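Local atomic coordinates of peptidase M16 inactive domain family protein (Pseudomonas fluorescens, PDB entry 3GWB), a protein that is probably a hydrolase of the M16 peptidase family and carries the domain of that family termed inactive. Residues A[34-39]-A[203-208]. Numbering follows the deposited sequence.
Sequences PMFDLR and GDLSRS
Phe36 turns its CG between its backbone N and carbonyl carbon (chi1 72°), while Leu205 sets CG anti to its carbonyl carbon (chi1 -58°), and the leucine branches reach the phenylalanine. Methyl CD1 of Leu205 lies over one face of the Phe36 ring, 4.2 Å from the centroid and 26° off the normal, a CH-pi contact; CD2 of Leu205 comes to 4.1 Å from CD2 of Phe36. Arg108 of helix 105-120 touches both side chains.

At the root of Phe36 the backbones draw close: Phe36 and Gly203 form an antiparallel non-hydrogen-bonded pair with their CA atoms 3.9 Å apart. CB of Phe36 sits 3.7 Å from CA of Gly203, whose lack of a side chain permits this. The N-H of Asp204 gives a nearly straight bond to the Met35 carbonyl, N to O 2.9 Å, and Asp204 centres an inverse gamma turn closed by Leu205 N on Gly203 O. OD1 of Asp204 makes a salt bridge to Arg31 and OD2, 3.7 Å from Pro34 CA, a hydrogen bond to Ser103.

Strand 197-203 leaves the mixed sheet beside strand 35-42 and turns toward helix 207-220, N-capped by Ser206: a strand-to-helix connection in the alpha+beta fold of M16 peptidases.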
loop_
_atom_site.group_PDB
_atom_site.type_symbol
_atom_site.label_atom_id
_atom_site.label_comp_id
_atom_site.label_asym_id
_atom_site.label_seq_id
_atom_site.Cartn_x
_atom_site.Cartn_y
_atom_site.Cartn_z
ATOM N N PRO A 34 24.780 -4.673 8.025
ATOM C CA PRO A 34 25.595 -4.261 6.876
ATOM C C PRO A 34 24.791 -3.491 5.829
ATOM O O PRO A 34 24.745 -3.858 4.653
ATOM C CB PRO A 34 26.117 -5.592 6.348
ATOM C CG PRO A 34 24.920 -6.487 6.542
ATOM C CD PRO A 34 24.465 -6.115 7.950
HETATM N N MSE A 35 24.158 -2.413 6.261
HETATM C CA MSE A 35 23.349 -1.606 5.361
HETATM C C MSE A 35 23.171 -0.215 5.928
HETATM O O MSE A 35 23.584 0.061 7.049
HETATM C CB MSE A 35 21.982 -2.266 5.143
HETATM C CG MSE A 35 21.326 -2.820 6.400
HETATM SE SE MSE A 35 19.846 -3.850 6.048
HETATM C CE MSE A 35 20.315 -4.590 4.459
ATOM N N PHE A 36 22.557 0.668 5.155
ATOM C CA PHE A 36 22.341 2.021 5.637
ATOM C C PHE A 36 21.169 2.653 4.914
ATOM O O PHE A 36 20.741 2.173 3.854
ATOM C CB PHE A 36 23.607 2.871 5.448
ATOM C CG PHE A 36 23.891 3.229 4.017
ATOM C CD1 PHE A 36 23.353 4.383 3.456
ATOM C CD2 PHE A 36 24.680 2.407 3.226
ATOM C CE1 PHE A 36 23.594 4.708 2.120
ATOM C CE2 PHE A 36 24.929 2.718 1.887
ATOM C CZ PHE A 36 24.386 3.874 1.335
ATOM N N ASP A 37 20.652 3.723 5.507
ATOM C CA ASP A 37 19.532 4.456 4.950
ATOM C C ASP A 37 19.951 5.891 4.688
ATOM O O ASP A 37 20.520 6.545 5.564
ATOM C CB ASP A 37 18.353 4.458 5.920
ATOM C CG ASP A 37 17.697 3.099 6.040
ATOM O OD1 ASP A 37 16.664 2.995 6.731
ATOM O OD2 ASP A 37 18.214 2.136 5.443
ATOM N N LEU A 38 19.684 6.352 3.470
ATOM C CA LEU A 38 19.974 7.720 3.058
ATOM C C LEU A 38 18.621 8.352 2.752
ATOM O O LEU A 38 17.829 7.802 1.987
ATOM C CB LEU A 38 20.857 7.734 1.807
ATOM C CG LEU A 38 21.080 9.072 1.093
ATOM C CD1 LEU A 38 21.748 10.060 2.037
ATOM C CD2 LEU A 38 21.950 8.848 -0.148
ATOM N N ARG A 39 18.354 9.504 3.350
ATOM C CA ARG A 39 17.086 10.176 3.132
ATOM C C ARG A 39 17.342 11.645 2.831
ATOM O O ARG A 39 18.116 12.307 3.522
ATOM C CB ARG A 39 16.208 10.019 4.379
ATOM C CG ARG A 39 14.762 10.483 4.244
ATOM C CD ARG A 39 14.018 10.206 5.549
ATOM N NE ARG A 39 12.631 10.675 5.553
ATOM C CZ ARG A 39 11.624 10.062 4.939
ATOM N NH1 ARG A 39 11.836 8.942 4.260
ATOM N NH2 ARG A 39 10.398 10.567 5.017
ATOM N N GLY A 203 23.436 4.222 9.449
ATOM C CA GLY A 203 23.844 2.873 9.105
ATOM C C GLY A 203 25.287 2.480 9.304
ATOM O O GLY A 203 26.045 3.122 10.030
ATOM N N ASP A 204 25.659 1.400 8.629
ATOM C CA ASP A 204 26.995 0.833 8.704
ATOM C C ASP A 204 28.003 1.649 7.903
ATOM O O ASP A 204 28.521 1.198 6.881
ATOM C CB ASP A 204 26.941 -0.617 8.205
ATOM C CG ASP A 204 28.271 -1.323 8.314
ATOM O OD1 ASP A 204 29.023 -1.022 9.267
ATOM O OD2 ASP A 204 28.552 -2.188 7.455
ATOM N N LEU A 205 28.289 2.853 8.385
ATOM C CA LEU A 205 29.226 3.745 7.708
ATOM C C LEU A 205 30.059 4.478 8.744
ATOM O O LEU A 205 29.606 4.699 9.866
ATOM C CB LEU A 205 28.462 4.791 6.892
ATOM C CG LEU A 205 27.479 4.389 5.787
ATOM C CD1 LEU A 205 26.591 5.593 5.427
ATOM C CD2 LEU A 205 28.253 3.896 4.577
ATOM N N SER A 206 31.275 4.853 8.367
ATOM C CA SER A 206 32.131 5.619 9.263
ATOM C C SER A 206 31.763 7.079 8.986
ATOM O O SER A 206 31.088 7.371 7.998
ATOM C CB SER A 206 33.609 5.387 8.927
ATOM O OG SER A 206 33.928 5.888 7.635
ATOM N N ARG A 207 32.183 7.992 9.857
ATOM C CA ARG A 207 31.900 9.413 9.644
ATOM C C ARG A 207 32.500 9.849 8.297
ATOM O O ARG A 207 31.897 10.632 7.560
ATOM C CB ARG A 207 32.496 10.238 10.794
ATOM C CG ARG A 207 32.680 11.731 10.526
ATOM C CD ARG A 207 31.366 12.485 10.373
ATOM N NE ARG A 207 31.587 13.911 10.104
ATOM C CZ ARG A 207 31.461 14.886 11.003
ATOM N NH1 ARG A 207 31.110 14.617 12.252
ATOM N NH2 ARG A 207 31.684 16.145 10.651
ATOM N N SER A 208 33.686 9.337 7.978
ATOM C CA SER A 208 34.352 9.678 6.722
ATOM C C SER A 208 33.537 9.145 5.548
ATOM O O SER A 208 33.376 9.829 4.536
ATOM C CB SER A 208 35.765 9.088 6.692
ATOM O OG SER A 208 36.529 9.562 7.791
#